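Local coordinates for vinylacetyl-CoA Delta-isomerase (Nitrosopumilus maritimus SCM1, PDB 6VJR), which probably acts as a 4-hydroxybutyryl-CoA dehydratase and vinylacetyl-CoA isomerase, using FAD and a [4Fe-4S] cluster, at residues 198-206 and 271-282. Sequence-based numbering, arbitrary orientation. Where two conformers were deposited one is given.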
# COMPACT_ATOMS: atom_id res chain seq x y z
N LEU A 198 -33.91 19.57 -2.71
CA LEU A 198 -33.35 19.29 -4.02
C LEU A 198 -32.26 20.32 -4.32
O LEU A 198 -32.50 21.51 -4.13
CB LEU A 198 -34.45 19.41 -5.08
CG LEU A 198 -35.69 18.54 -4.87
CD1 LEU A 198 -36.73 18.87 -5.90
CD2 LEU A 198 -35.33 17.06 -4.86
N MET A 199 -31.14 19.86 -4.89
CA MET A 199 -30.01 20.75 -5.18
C MET A 199 -29.31 20.28 -6.44
O MET A 199 -29.22 19.08 -6.65
CB MET A 199 -28.97 20.73 -4.05
CG MET A 199 -29.45 21.18 -2.68
SD MET A 199 -28.26 20.89 -1.34
CE MET A 199 -28.50 19.11 -1.12
N PRO A 200 -28.79 21.19 -7.27
CA PRO A 200 -28.02 20.80 -8.45
C PRO A 200 -26.74 20.08 -8.05
O PRO A 200 -26.18 20.33 -6.98
CB PRO A 200 -27.78 22.09 -9.20
CG PRO A 200 -27.99 23.15 -8.14
CD PRO A 200 -28.88 22.64 -7.08
N THR A 201 -26.28 19.18 -8.91
CA THR A 201 -25.16 18.31 -8.57
C THR A 201 -23.83 18.64 -9.27
O THR A 201 -22.83 17.95 -9.00
CB THR A 201 -25.53 16.86 -8.85
OG1 THR A 201 -24.57 16.05 -8.16
CG2 THR A 201 -25.45 16.53 -10.32
N ILE A 202 -23.80 19.62 -10.17
CA ILE A 202 -22.67 19.86 -11.06
C ILE A 202 -22.62 21.36 -11.33
O ILE A 202 -23.64 22.04 -11.19
CB ILE A 202 -22.90 19.05 -12.35
CG1 ILE A 202 -21.76 19.08 -13.29
CG2 ILE A 202 -24.18 19.47 -13.06
CD1 ILE A 202 -21.86 17.99 -14.34
N ARG A 203 -21.43 21.86 -11.67
CA ARG A 203 -21.29 23.18 -12.24
C ARG A 203 -22.27 23.30 -13.40
O ARG A 203 -22.41 22.38 -14.23
CB ARG A 203 -19.86 23.36 -12.76
CG ARG A 203 -19.51 24.74 -13.29
CD ARG A 203 -18.04 24.78 -13.71
NE ARG A 203 -17.81 26.02 -14.46
CZ ARG A 203 -18.09 26.22 -15.76
NH1 ARG A 203 -18.13 27.46 -16.21
NH2 ARG A 203 -18.39 25.22 -16.58
N LEU A 204 -22.90 24.47 -13.50
CA LEU A 204 -23.87 24.74 -14.55
C LEU A 204 -23.38 25.92 -15.39
O LEU A 204 -22.87 26.88 -14.84
CB LEU A 204 -25.23 25.07 -13.94
CG LEU A 204 -25.90 23.96 -13.13
CD1 LEU A 204 -27.22 24.47 -12.53
CD2 LEU A 204 -26.11 22.66 -13.87
N THR A 205 -23.58 25.81 -16.70
CA THR A 205 -23.36 26.90 -17.62
C THR A 205 -24.68 27.62 -17.90
O THR A 205 -25.79 27.24 -17.49
CB THR A 205 -22.70 26.38 -18.90
OG1 THR A 205 -23.71 25.67 -19.60
CG2 THR A 205 -21.48 25.51 -18.63
N GLU A 206 -24.57 28.71 -18.64
CA GLU A 206 -25.76 29.48 -18.99
C GLU A 206 -26.79 28.62 -19.74
O GLU A 206 -27.99 28.80 -19.55
CB GLU A 206 -25.40 30.74 -19.77
CG GLU A 206 -26.62 31.61 -20.05
CD GLU A 206 -26.30 32.94 -20.72
OE1 GLU A 206 -27.24 33.73 -20.96
OE2 GLU A 206 -25.10 33.19 -21.00
N MET A 271 -33.06 28.80 -4.94
CA MET A 271 -32.27 29.17 -6.11
C MET A 271 -33.20 28.97 -7.30
O MET A 271 -33.87 27.94 -7.40
CB MET A 271 -31.04 28.26 -6.29
CG MET A 271 -30.24 28.48 -7.62
SD MET A 271 -29.03 27.20 -7.96
CE MET A 271 -27.80 27.70 -6.75
N HIS A 272 -33.19 29.93 -8.21
CA HIS A 272 -34.08 29.91 -9.36
C HIS A 272 -33.40 30.58 -10.55
O HIS A 272 -33.64 31.75 -10.81
CB HIS A 272 -35.41 30.59 -9.00
CG HIS A 272 -36.37 30.69 -10.14
ND1 HIS A 272 -36.63 29.68 -11.03
CD2 HIS A 272 -37.10 31.73 -10.58
CE1 HIS A 272 -37.52 30.08 -11.93
NE2 HIS A 272 -37.80 31.31 -11.69
N GLY A 273 -32.50 29.86 -11.22
CA GLY A 273 -31.88 30.31 -12.46
C GLY A 273 -30.47 30.90 -12.33
O GLY A 273 -29.86 31.20 -13.36
N GLU A 274 -29.96 31.10 -11.11
CA GLU A 274 -28.64 31.69 -10.91
C GLU A 274 -27.58 30.59 -11.01
O GLU A 274 -26.97 30.16 -10.02
CB GLU A 274 -28.61 32.41 -9.57
CG GLU A 274 -29.67 33.50 -9.43
CD GLU A 274 -31.03 33.06 -8.92
OE1 GLU A 274 -31.21 31.87 -8.54
OE2 GLU A 274 -31.94 33.96 -8.91
N TYR A 275 -27.39 30.13 -12.24
CA TYR A 275 -26.60 28.96 -12.55
C TYR A 275 -25.16 29.08 -12.08
O TYR A 275 -24.53 28.06 -11.82
CB TYR A 275 -26.64 28.74 -14.07
CG TYR A 275 -26.08 29.88 -14.89
CD1 TYR A 275 -24.74 29.91 -15.23
CD2 TYR A 275 -26.90 30.90 -15.33
CE1 TYR A 275 -24.21 30.95 -15.96
CE2 TYR A 275 -26.39 31.94 -16.08
CZ TYR A 275 -25.05 31.97 -16.38
OH TYR A 275 -24.63 33.02 -17.12
N GLU A 276 -24.63 30.31 -12.04
CA GLU A 276 -23.25 30.53 -11.66
C GLU A 276 -22.99 30.18 -10.20
O GLU A 276 -21.82 30.09 -9.82
CB GLU A 276 -22.81 31.96 -11.98
CG GLU A 276 -23.38 33.03 -11.07
CD GLU A 276 -24.77 33.60 -11.36
OE1 GLU A 276 -24.95 34.77 -10.91
OE2 GLU A 276 -25.66 32.93 -11.98
N PHE A 277 -24.05 29.97 -9.38
CA PHE A 277 -23.86 29.62 -7.98
C PHE A 277 -23.99 28.13 -7.73
O PHE A 277 -23.79 27.69 -6.60
CB PHE A 277 -24.81 30.39 -7.05
CG PHE A 277 -24.40 31.84 -6.90
CD1 PHE A 277 -23.53 32.21 -5.89
CD2 PHE A 277 -24.90 32.83 -7.76
CE1 PHE A 277 -23.18 33.55 -5.73
CE2 PHE A 277 -24.54 34.15 -7.60
CZ PHE A 277 -23.67 34.51 -6.60
N ALA A 278 -24.30 27.35 -8.77
CA ALA A 278 -24.39 25.91 -8.57
C ALA A 278 -23.06 25.32 -8.08
O ALA A 278 -23.06 24.50 -7.16
CB ALA A 278 -24.86 25.19 -9.81
N SER A 279 -21.94 25.75 -8.67
CA SER A 279 -20.64 25.22 -8.29
C SER A 279 -20.33 25.59 -6.84
O SER A 279 -19.80 24.77 -6.10
CB SER A 279 -19.56 25.67 -9.25
OG SER A 279 -19.48 27.09 -9.24
N MET A 280 -20.72 26.80 -6.40
CA MET A 280 -20.50 27.19 -5.01
C MET A 280 -21.24 26.25 -4.04
O MET A 280 -20.68 25.77 -3.03
CB MET A 280 -20.96 28.63 -4.77
CG MET A 280 -20.81 29.08 -3.35
SD MET A 280 -21.40 30.75 -3.02
CE MET A 280 -20.22 31.76 -3.94
N LEU A 281 -22.50 25.94 -4.37
CA LEU A 281 -23.30 25.10 -3.50
C LEU A 281 -22.69 23.71 -3.46
O LEU A 281 -22.60 23.11 -2.40
CB LEU A 281 -24.75 25.05 -3.96
CG LEU A 281 -25.65 24.14 -3.12
CD1 LEU A 281 -25.67 24.62 -1.67
CD2 LEU A 281 -27.04 24.15 -3.75
N VAL A 282 -22.35 23.15 -4.61
CA VAL A 282 -21.75 21.80 -4.61
C VAL A 282 -20.44 21.75 -3.82
O VAL A 282 -20.18 20.83 -3.05
CB VAL A 282 -21.55 21.33 -6.05
CG1 VAL A 282 -20.80 20.02 -6.13
CG2 VAL A 282 -22.86 21.22 -6.82
O HOH W 1 -22.13 26.75 -11.46
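Apolar packing, one CH-pi contact and a bridging water lay the loop 198-206 over the start of helix 278-292 and the turn before it: P200 and L204 meet A278, and E206 lies against Y275 in that turn. No direct hydrogen bond joins the two segments. The loop follows strand 195-198; the other segment leaves strand 269-272, outermost in the same four-stranded mixed sheet within this chain, and turns into the helix. P200 CG lies 4.1 Å from A278 CB and also touches M271 SD. The L281 methyl CD2 reaches both P200 CD and, at 3.9 Å, M199 CB. V282 CG2 is 3.4 Å from P200 O. That oxygen and I202 N are buried here with no polar partner in the model. L204 CD1 sits 3.7 Å from A278 CB, and L204 also packs against A212.

The sheet belongs to the N-terminal part of a 4-hydroxyphenylacetate 3-hydroxylase-type flavoprotein, and the loop borders its FAD site: T201 touches M147 and M199 lies near G145, both FAD-binding residues. Helix 278-292 carries H289, a ligand of the iron(III) ion.

At the far end, Y275 CG stands between its backbone N and carbonyl carbon (chi1 61°), and one face of the ring is turned to E206. E206 CA is 3.6 Å from the ring centroid, 11° off the normal. E276 OE2 lies over the opposite face. The extended E206 chain runs out past the Y275 hydroxyl, with CB 3.6 Å from OH; the planes of its carboxylate and the ring differ by 7°. One water joins the backbones: it donates to Y275 O (2.8 Å) and accepts from L204 N and S279 N.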